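LPXTG cell wall surface protein (Streptococcus gordonii, PDB 4IGB) is probably a cell-wall-anchored adhesin of the streptococcal surface, represented here by its N-terminal N1 and N2 domains. Local coordinates at residues Y345-V350 with Y363-K367; M335-F339 with I389-T395; R293-V298 with A422-S428. All coordinates share one frame; numbering follows the deposited sequence.

Contact 1. Residues Y345-V350 with Y363-K367; sequences YKELKV and YTIEK
Val-350 and Tyr-363 meet face-on: the methyl CG2 of Val-350 stands over the centre of the Tyr-363 ring in a CH-pi contact, 3.4 Å from the centroid. From CB outward, the Tyr-363 side chain first projects toward strand 345-350, with CG lodged between its own backbone N and carbonyl carbon (chi1 67°). Midway, CE2 lies 3.4 Å from Val-350 CG2, while on the other flank CE1 passes Leu-348 CD1, the two side chains sliding past each other in opposite directions. At the tip, OH is held by two waters, each 2.7 Å away; one donates to Leu-348 O and the other accepts from Val-350 N, and these waters link the phenol to the backbone of 345-350. Farther along, Leu-348 CD1 and Ile-365 CD1 meet tip to tip at 3.8 Å. The Tyr-345 ring passes the aliphatic end of Lys-367, CD2 3.8 Å from CE, while Lys-367 NZ is hydrogen-bonded to Gly-369 O. Strands 343-352 and 363-368 face each other across the N2 beta sandwich, nearly antiparallel, their axes 9.5 Å apart here with no direct hydrogen bond. Strand 389-397 pairs with 343-352, strand 371-376 pairs with 363-368, and Leu-357 touches both Val-350 and Tyr-363.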
loop_
_atom_site.group_PDB
_atom_site.type_symbol
_atom_site.label_atom_id
_atom_site.label_comp_id
_atom_site.label_asym_id
_atom_site.label_seq_id
_atom_site.Cartn_x
_atom_site.Cartn_y
_atom_site.Cartn_z
ATOM N N TYR B 345 7.983 -30.853 18.398
ATOM C CA TYR B 345 7.254 -31.078 17.157
ATOM C C TYR B 345 7.333 -32.547 16.757
ATOM O O TYR B 345 8.420 -33.109 16.674
ATOM C CB TYR B 345 7.827 -30.211 16.034
ATOM C CG TYR B 345 7.371 -30.626 14.646
ATOM C CD1 TYR B 345 6.073 -30.369 14.212
ATOM C CD2 TYR B 345 8.234 -31.284 13.778
ATOM C CE1 TYR B 345 5.648 -30.756 12.944
ATOM C CE2 TYR B 345 7.822 -31.674 12.512
ATOM C CZ TYR B 345 6.527 -31.405 12.099
ATOM O OH TYR B 345 6.116 -31.792 10.843
ATOM N N LYS B 346 6.185 -33.162 16.490
ATOM C CA LYS B 346 6.157 -34.571 16.087
ATOM C C LYS B 346 5.996 -34.778 14.578
ATOM O O LYS B 346 6.854 -35.386 13.938
ATOM C CB LYS B 346 5.077 -35.335 16.860
ATOM C CG LYS B 346 5.420 -35.490 18.330
ATOM C CD LYS B 346 4.211 -35.909 19.150
ATOM C CE LYS B 346 3.641 -37.265 18.739
ATOM N NZ LYS B 346 2.603 -37.680 19.723
ATOM N N GLU B 347 4.906 -34.268 14.010
ATOM C CA GLU B 347 4.658 -34.395 12.576
ATOM C C GLU B 347 3.470 -33.530 12.235
ATOM O O GLU B 347 2.836 -32.975 13.129
ATOM C CB GLU B 347 4.321 -35.841 12.228
ATOM C CG GLU B 347 3.105 -36.320 12.990
ATOM C CD GLU B 347 2.774 -37.778 12.738
ATOM O OE1 GLU B 347 3.479 -38.647 13.277
ATOM O OE2 GLU B 347 1.802 -38.054 12.012
ATOM N N LEU B 348 3.155 -33.425 10.949
ATOM C CA LEU B 348 1.983 -32.663 10.515
ATOM C C LEU B 348 1.388 -33.245 9.242
ATOM O O LEU B 348 2.059 -33.974 8.512
ATOM C CB LEU B 348 2.361 -31.199 10.257
ATOM C CG LEU B 348 3.319 -30.966 9.093
ATOM C CD1 LEU B 348 2.590 -31.035 7.754
ATOM C CD2 LEU B 348 3.992 -29.614 9.239
ATOM N N LYS B 349 0.146 -32.872 8.951
ATOM C CA LYS B 349 -0.482 -33.242 7.690
ATOM C C LYS B 349 -1.155 -32.009 7.091
ATOM O O LYS B 349 -1.518 -31.074 7.811
ATOM C CB LYS B 349 -1.502 -34.379 7.885
ATOM C CG LYS B 349 -2.781 -33.961 8.596
ATOM C CD LYS B 349 -3.821 -35.092 8.647
ATOM C CE LYS B 349 -4.958 -34.746 9.622
ATOM N NZ LYS B 349 -5.930 -35.881 9.843
ATOM N N VAL B 350 -1.314 -32.018 5.777
ATOM C CA VAL B 350 -1.863 -30.884 5.046
ATOM C C VAL B 350 -3.032 -31.367 4.198
ATOM O O VAL B 350 -2.888 -32.324 3.441
ATOM C CB VAL B 350 -0.807 -30.282 4.104
ATOM C CG1 VAL B 350 -1.336 -29.025 3.434
ATOM C CG2 VAL B 350 0.512 -29.998 4.864
ATOM N N TYR B 363 3.577 -30.113 -1.110
ATOM C CA TYR B 363 4.254 -29.223 -0.193
ATOM C C TYR B 363 5.571 -29.823 0.274
ATOM O O TYR B 363 5.816 -31.025 0.113
ATOM C CB TYR B 363 3.357 -28.934 1.014
ATOM C CG TYR B 363 3.105 -30.139 1.897
ATOM C CD1 TYR B 363 3.939 -30.428 2.975
ATOM C CD2 TYR B 363 2.030 -30.981 1.657
ATOM C CE1 TYR B 363 3.702 -31.529 3.789
ATOM C CE2 TYR B 363 1.784 -32.081 2.459
ATOM C CZ TYR B 363 2.617 -32.350 3.525
ATOM O OH TYR B 363 2.356 -33.440 4.320
ATOM N N THR B 364 6.416 -28.971 0.850
ATOM C CA THR B 364 7.631 -29.425 1.527
ATOM C C THR B 364 7.664 -28.845 2.930
ATOM O O THR B 364 6.979 -27.864 3.230
ATOM C CB THR B 364 8.902 -28.980 0.808
ATOM O OG1 THR B 364 8.938 -27.548 0.751
ATOM C CG2 THR B 364 8.951 -29.546 -0.600
ATOM N N ILE B 365 8.474 -29.456 3.783
ATOM C CA ILE B 365 8.515 -29.094 5.183
ATOM C C ILE B 365 9.947 -28.764 5.539
ATOM O O ILE B 365 10.860 -29.551 5.286
ATOM C CB ILE B 365 8.068 -30.247 6.081
ATOM C CG1 ILE B 365 6.590 -30.574 5.863
ATOM C CG2 ILE B 365 8.323 -29.909 7.538
ATOM C CD1 ILE B 365 6.135 -31.768 6.678
ATOM N N GLU B 366 10.141 -27.588 6.111
ATOM C CA GLU B 366 11.454 -27.169 6.553
ATOM C C GLU B 366 11.390 -26.964 8.051
ATOM O O GLU B 366 10.515 -26.245 8.547
ATOM C CB GLU B 366 11.851 -25.876 5.855
ATOM C CG GLU B 366 13.103 -25.238 6.435
ATOM C CD GLU B 366 13.505 -23.987 5.693
ATOM O OE1 GLU B 366 13.521 -24.016 4.444
ATOM O OE2 GLU B 366 13.788 -22.973 6.361
ATOM N N LYS B 367 12.292 -27.616 8.775
ATOM C CA LYS B 367 12.357 -27.448 10.217
ATOM C C LYS B 367 13.695 -26.842 10.637
ATOM O O LYS B 367 14.763 -27.348 10.277
ATOM C CB LYS B 367 12.136 -28.787 10.934
ATOM C CG LYS B 367 12.080 -28.670 12.454
ATOM C CD LYS B 367 11.798 -30.007 13.113
ATOM C CE LYS B 367 11.692 -29.868 14.630
ATOM N NZ LYS B 367 12.996 -29.451 15.245
HETATM O O HOH W 1 4.019 -34.514 6.196
HETATM O O HOH W 2 -0.149 -34.304 4.255
#

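Contact 2. Residues M335-F339 with I389-T395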
loop_
_atom_site.group_PDB
_atom_site.type_symbol
_atom_site.label_atom_id
_atom_site.label_comp_id
_atom_site.label_asym_id
_atom_site.label_seq_id
_atom_site.Cartn_x
_atom_site.Cartn_y
_atom_site.Cartn_z
ATOM N N MET B 335 3.514 -21.427 5.192
ATOM C CA MET B 335 2.931 -21.256 6.503
ATOM C C MET B 335 4.047 -21.543 7.486
ATOM O O MET B 335 4.714 -22.578 7.390
ATOM C CB MET B 335 1.778 -22.238 6.722
ATOM C CG MET B 335 0.660 -22.114 5.696
ATOM S SD MET B 335 1.148 -22.732 4.083
ATOM C CE MET B 335 -0.485 -22.929 3.323
ATOM N N VAL B 336 4.250 -20.614 8.412
ATOM C CA VAL B 336 5.355 -20.676 9.353
ATOM C C VAL B 336 4.800 -20.892 10.742
ATOM O O VAL B 336 4.040 -20.061 11.243
ATOM C CB VAL B 336 6.149 -19.350 9.388
ATOM C CG1 VAL B 336 7.228 -19.407 10.460
ATOM C CG2 VAL B 336 6.771 -19.044 8.037
ATOM N N GLN B 337 5.170 -22.011 11.352
ATOM C CA GLN B 337 4.843 -22.284 12.747
ATOM C C GLN B 337 6.088 -22.085 13.601
ATOM O O GLN B 337 7.215 -22.262 13.133
ATOM C CB GLN B 337 4.379 -23.733 12.919
ATOM C CG GLN B 337 2.912 -23.911 13.214
ATOM C CD GLN B 337 2.470 -23.391 14.582
ATOM O OE1 GLN B 337 3.197 -22.663 15.260
ATOM N NE2 GLN B 337 1.255 -23.770 14.988
ATOM N N LYS B 338 5.894 -21.722 14.860
ATOM C CA LYS B 338 7.009 -21.760 15.794
ATOM C C LYS B 338 6.473 -22.213 17.133
ATOM O O LYS B 338 5.533 -21.636 17.666
ATOM C CB LYS B 338 7.705 -20.400 15.908
ATOM C CG LYS B 338 8.935 -20.432 16.814
ATOM C CD LYS B 338 9.618 -19.067 16.893
ATOM C CE LYS B 338 10.793 -19.090 17.863
ATOM N NZ LYS B 338 11.135 -17.710 18.327
ATOM N N PHE B 339 7.059 -23.269 17.667
ATOM C CA PHE B 339 6.493 -23.899 18.851
ATOM C C PHE B 339 7.189 -23.498 20.129
ATOM O O PHE B 339 8.415 -23.449 20.189
ATOM C CB PHE B 339 6.532 -25.417 18.694
ATOM C CG PHE B 339 5.707 -25.916 17.537
ATOM C CD1 PHE B 339 4.319 -25.903 17.603
ATOM C CD2 PHE B 339 6.315 -26.384 16.382
ATOM C CE1 PHE B 339 3.560 -26.361 16.536
ATOM C CE2 PHE B 339 5.560 -26.842 15.325
ATOM C CZ PHE B 339 4.179 -26.829 15.406
ATOM N N ILE B 389 -6.424 -24.263 2.860
ATOM C CA ILE B 389 -5.421 -25.277 3.150
ATOM C C ILE B 389 -5.433 -25.480 4.648
ATOM O O ILE B 389 -5.438 -24.513 5.395
ATOM C CB ILE B 389 -4.036 -24.830 2.679
ATOM C CG1 ILE B 389 -4.075 -24.586 1.166
ATOM C CG2 ILE B 389 -2.966 -25.838 3.111
ATOM C CD1 ILE B 389 -2.787 -24.044 0.584
ATOM N N ILE B 390 -5.475 -26.736 5.081
ATOM C CA ILE B 390 -5.605 -27.053 6.496
ATOM C C ILE B 390 -4.379 -27.820 6.934
ATOM O O ILE B 390 -4.087 -28.888 6.395
ATOM C CB ILE B 390 -6.811 -27.973 6.767
ATOM C CG1 ILE B 390 -8.037 -27.536 5.962
ATOM C CG2 ILE B 390 -7.110 -28.060 8.248
ATOM C CD1 ILE B 390 -8.454 -26.147 6.220
ATOM N N ILE B 391 -3.663 -27.297 7.922
ATOM C CA ILE B 391 -2.475 -27.991 8.397
ATOM C C ILE B 391 -2.665 -28.383 9.841
ATOM O O ILE B 391 -2.982 -27.543 10.687
ATOM C CB ILE B 391 -1.214 -27.130 8.281
ATOM C CG1 ILE B 391 -1.038 -26.635 6.848
ATOM C CG2 ILE B 391 -0.002 -27.899 8.783
ATOM C CD1 ILE B 391 0.139 -25.740 6.679
ATOM N N THR B 392 -2.469 -29.666 10.120
ATOM C CA THR B 392 -2.604 -30.159 11.479
ATOM C C THR B 392 -1.240 -30.568 12.035
ATOM O O THR B 392 -0.597 -31.462 11.502
ATOM C CB THR B 392 -3.597 -31.333 11.518
ATOM O OG1 THR B 392 -4.829 -30.899 10.931
ATOM C CG2 THR B 392 -3.855 -31.771 12.948
ATOM N N TYR B 393 -0.806 -29.900 13.100
ATOM C CA TYR B 393 0.505 -30.152 13.690
ATOM C C TYR B 393 0.378 -30.936 14.980
ATOM O O TYR B 393 -0.285 -30.496 15.925
ATOM C CB TYR B 393 1.212 -28.839 14.024
ATOM C CG TYR B 393 1.291 -27.813 12.905
ATOM C CD1 TYR B 393 2.422 -27.715 12.108
ATOM C CD2 TYR B 393 0.256 -26.907 12.688
ATOM C CE1 TYR B 393 2.516 -26.754 11.118
ATOM C CE2 TYR B 393 0.346 -25.938 11.692
ATOM C CZ TYR B 393 1.475 -25.869 10.914
ATOM O OH TYR B 393 1.575 -24.914 9.924
ATOM N N LYS B 394 1.022 -32.089 15.033
ATOM C CA LYS B 394 1.079 -32.862 16.256
ATOM C C LYS B 394 2.351 -32.506 17.020
ATOM O O LYS B 394 3.452 -32.596 16.478
ATOM C CB LYS B 394 1.067 -34.362 15.936
ATOM C CG LYS B 394 -0.259 -34.881 15.395
ATOM C CD LYS B 394 -0.185 -36.385 15.117
ATOM C CE LYS B 394 -1.542 -36.955 14.718
ATOM N NZ LYS B 394 -1.467 -38.403 14.362
ATOM N N THR B 395 2.191 -32.083 18.271
ATOM C CA THR B 395 3.333 -31.882 19.158
ATOM C C THR B 395 3.061 -32.568 20.494
ATOM O O THR B 395 1.951 -33.058 20.742
ATOM C CB THR B 395 3.604 -30.387 19.441
ATOM O OG1 THR B 395 2.583 -29.870 20.298
ATOM C CG2 THR B 395 3.638 -29.581 18.160
HETATM O O HOH W 3 4.255 -24.638 9.136
#
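Strands 335-338 and 389-395 run roughly parallel, 21° apart, with axes 10.5 Å from each other, and they meet through side chains without a direct hydrogen bond. Tyr-393 takes the central place. Gln-337 lays its CG over one face of the phenol ring, 3.5 Å from the centroid in a CH-pi contact, and its amide stands almost perpendicular to that ring; NE2 is hydrogen-bonded to Asn-411 OD1. Ile-391 CG2 lies over the opposite face, toward the rim. Phe-339 turns its edge toward Tyr-393 in an offset edge-to-face pair, with planes at 71° and Phe-339 CZ 3.8 Å from Tyr-393 CD1. This is the packing of a beta sandwich in the N2 domain: strand 333-338 is hydrogen-bonded to 371-376 and 409-417, strand 389-397 to 310-317 and 343-352. Thr-395 holds CG2 anti to its carbonyl carbon, which lays this methyl over one face of the Phe-339 ring, 3.9 Å from the centroid, while OG1 is hydrogen-bonded to Val-311 O. The thioether arm of Met-335 bends at chi2 (72°), bringing CG to 3.8 Å from Ile-391 CD1 and CE to 3.7 Å from Ile-389 CD1. One water donates to Met-335 O and accepts from Tyr-393 OH, bridging the buried hydroxyl to strand 335-338.

Contact 3. Residues R293-V298 with A422-S428; sequences RPVLEV and APSNQVS
The Asn-425 side-chain amide makes two hydrogen bonds to the backbone N and O of Leu-296. Leu-296 N donates to Asn-425 OD1 at 2.8 Å, in the plane of the Asn-425 side-chain carbonyl and on a lone pair of OD1. Asn-425 ND2 returns a nearly straight bond (171°) to Leu-296 O at 3.0 Å, and this acceptor lies close to the amide plane. Asn-425 CG sits between its own backbone N and carbonyl carbon (chi1 54°), which swings the amide across to strand 295-298. The second group of bonds belongs to Arg-293: NE gives Pro-423 O a bond of 3.2 Å in the guanidinium plane, and NH1 adds a weak one to Ser-424 O.

In the N2 domain the end-to-end directions of 293-298 and 422-428 differ by 23°, and strands 295-304 and 427-432 are parallel partners in the sheet; at Leu-296 it is the side chain of Asn-425, not its main chain, that supplies the bonds. Ser-424 CA also makes a CA-H...O contact to Pro-294 O. Ser-424 OG donates to Asn-425 O and is hydrogen-bonded to Val-413 N.

Apolar packing adds to these bonds. Leu-296 CD2 meets Val-427 CG2 at 3.6 Å, the side chains crossing at about a right angle, and Val-427 CG2 also lies 3.8 Å from Val-298 CB. Pro-294 CD rests against Ala-422 CB, and Pro-294 also touches Leu-415 and Phe-317.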
loop_
_atom_site.group_PDB
_atom_site.type_symbol
_atom_site.label_atom_id
_atom_site.label_comp_id
_atom_site.label_asym_id
_atom_site.label_seq_id
_atom_site.Cartn_x
_atom_site.Cartn_y
_atom_site.Cartn_z
ATOM N N ARG B 293 -8.344 -14.054 8.015
ATOM C CA ARG B 293 -7.011 -14.429 8.465
ATOM C C ARG B 293 -6.998 -15.924 8.732
ATOM O O ARG B 293 -8.054 -16.548 8.836
ATOM C CB ARG B 293 -6.656 -13.684 9.757
ATOM C CG ARG B 293 -6.576 -12.181 9.598
ATOM C CD ARG B 293 -6.703 -11.477 10.954
ATOM N NE ARG B 293 -5.805 -12.038 11.967
ATOM C CZ ARG B 293 -5.786 -11.653 13.242
ATOM N NH1 ARG B 293 -4.932 -12.200 14.100
ATOM N NH2 ARG B 293 -6.622 -10.711 13.662
ATOM N N PRO B 294 -5.798 -16.509 8.847
ATOM C CA PRO B 294 -5.755 -17.926 9.213
ATOM C C PRO B 294 -6.444 -18.167 10.549
ATOM O O PRO B 294 -6.366 -17.336 11.462
ATOM C CB PRO B 294 -4.250 -18.214 9.301
ATOM C CG PRO B 294 -3.665 -17.273 8.282
ATOM C CD PRO B 294 -4.477 -16.004 8.432
ATOM N N VAL B 295 -7.130 -19.302 10.640
ATOM C CA VAL B 295 -7.815 -19.709 11.856
ATOM C C VAL B 295 -7.031 -20.822 12.548
ATOM O O VAL B 295 -6.781 -21.887 11.967
ATOM C CB VAL B 295 -9.251 -20.206 11.554
ATOM C CG1 VAL B 295 -9.927 -20.662 12.830
ATOM C CG2 VAL B 295 -10.056 -19.096 10.879
ATOM N N LEU B 296 -6.639 -20.566 13.789
ATOM C CA LEU B 296 -5.824 -21.509 14.528
ATOM C C LEU B 296 -6.610 -22.057 15.693
ATOM O O LEU B 296 -7.272 -21.306 16.405
ATOM C CB LEU B 296 -4.546 -20.833 15.033
ATOM C CG LEU B 296 -3.595 -21.720 15.842
ATOM C CD1 LEU B 296 -3.032 -22.823 14.950
ATOM C CD2 LEU B 296 -2.475 -20.890 16.452
ATOM N N GLU B 297 -6.526 -23.366 15.888
ATOM C CA GLU B 297 -7.213 -24.036 16.977
ATOM C C GLU B 297 -6.226 -24.960 17.679
ATOM O O GLU B 297 -5.300 -25.467 17.058
ATOM C CB GLU B 297 -8.393 -24.850 16.433
ATOM C CG GLU B 297 -9.287 -24.073 15.475
ATOM C CD GLU B 297 -10.333 -24.952 14.792
ATOM O OE1 GLU B 297 -10.247 -25.152 13.562
ATOM O OE2 GLU B 297 -11.250 -25.436 15.485
ATOM N N VAL B 298 -6.428 -25.181 18.970
ATOM C CA VAL B 298 -5.569 -26.065 19.728
ATOM C C VAL B 298 -6.410 -27.075 20.505
ATOM O O VAL B 298 -7.474 -26.739 21.026
ATOM C CB VAL B 298 -4.674 -25.283 20.712
ATOM C CG1 VAL B 298 -5.525 -24.561 21.763
ATOM C CG2 VAL B 298 -3.676 -26.216 21.386
ATOM N N ALA B 422 0.090 -12.784 6.950
ATOM C CA ALA B 422 -1.132 -12.745 7.737
ATOM C C ALA B 422 -1.022 -13.712 8.911
ATOM O O ALA B 422 -1.089 -14.922 8.729
ATOM C CB ALA B 422 -2.326 -13.099 6.887
ATOM N N PRO B 423 -0.882 -13.176 10.126
ATOM C CA PRO B 423 -0.845 -14.072 11.284
ATOM C C PRO B 423 -2.231 -14.561 11.652
ATOM O O PRO B 423 -3.203 -13.854 11.449
ATOM C CB PRO B 423 -0.301 -13.186 12.416
ATOM C CG PRO B 423 -0.251 -11.762 11.850
ATOM C CD PRO B 423 -0.947 -11.761 10.523
ATOM N N SER B 424 -2.299 -15.763 12.209
ATOM C CA SER B 424 -3.541 -16.321 12.716
ATOM C C SER B 424 -3.908 -15.632 14.026
ATOM O O SER B 424 -3.157 -14.800 14.534
ATOM C CB SER B 424 -3.355 -17.805 12.993
ATOM O OG SER B 424 -2.541 -17.981 14.146
ATOM N N ASN B 425 -5.065 -15.982 14.573
ATOM C CA ASN B 425 -5.352 -15.652 15.959
ATOM C C ASN B 425 -4.359 -16.421 16.811
ATOM O O ASN B 425 -3.846 -17.465 16.386
ATOM C CB ASN B 425 -6.759 -16.110 16.320
ATOM C CG ASN B 425 -6.971 -17.575 16.018
ATOM O OD1 ASN B 425 -6.985 -17.978 14.855
ATOM N ND2 ASN B 425 -7.107 -18.387 17.060
ATOM N N GLN B 426 -4.090 -15.913 18.008
ATOM C CA GLN B 426 -3.270 -16.633 18.973
ATOM C C GLN B 426 -4.121 -17.592 19.816
ATOM O O GLN B 426 -5.252 -17.272 20.182
ATOM C CB GLN B 426 -2.527 -15.654 19.882
ATOM C CG GLN B 426 -1.575 -16.345 20.855
ATOM C CD GLN B 426 -0.976 -15.382 21.856
ATOM O OE1 GLN B 426 0.193 -15.013 21.756
ATOM N NE2 GLN B 426 -1.778 -14.968 22.832
ATOM N N VAL B 427 -3.587 -18.770 20.124
ATOM C CA VAL B 427 -4.309 -19.712 20.982
ATOM C C VAL B 427 -3.497 -20.025 22.215
ATOM O O VAL B 427 -2.310 -19.722 22.282
ATOM C CB VAL B 427 -4.650 -21.053 20.277
ATOM C CG1 VAL B 427 -5.602 -20.822 19.100
ATOM C CG2 VAL B 427 -3.376 -21.790 19.850
ATOM N N SER B 428 -4.143 -20.647 23.190
ATOM C CA SER B 428 -3.492 -20.892 24.463
ATOM C C SER B 428 -3.833 -22.252 25.044
ATOM O O SER B 428 -4.985 -22.670 25.048
ATOM C CB SER B 428 -3.871 -19.803 25.467
ATOM O OG SER B 428 -2.831 -18.852 25.592
#

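How the contacts relate
Contact 2 is the fully buried one, whereas contacts 1 and 3 mix buried with exposed residues. Contacts 1 and 2 adjoin through neighbouring strands 343-352 and 389-397: Lys-346 and Glu-347 share Lys-394 as partner, a classic bulge, and Val-350 packs on Ile-389. Both join strands face to face by apolar and aromatic side chains, with water bridging the hydroxyls of Tyr-363 and Tyr-393 to main chain. Contact 3 instead holds segments side by side, and direct hydrogen bonds of Asn-425 and Arg-293 carry much of it. Its centre lies about 10 Å from that of contact 2 and about 17 Å from that of contact 1. Strands 310-317 and 409-417 serve both contact 2 and contact 3.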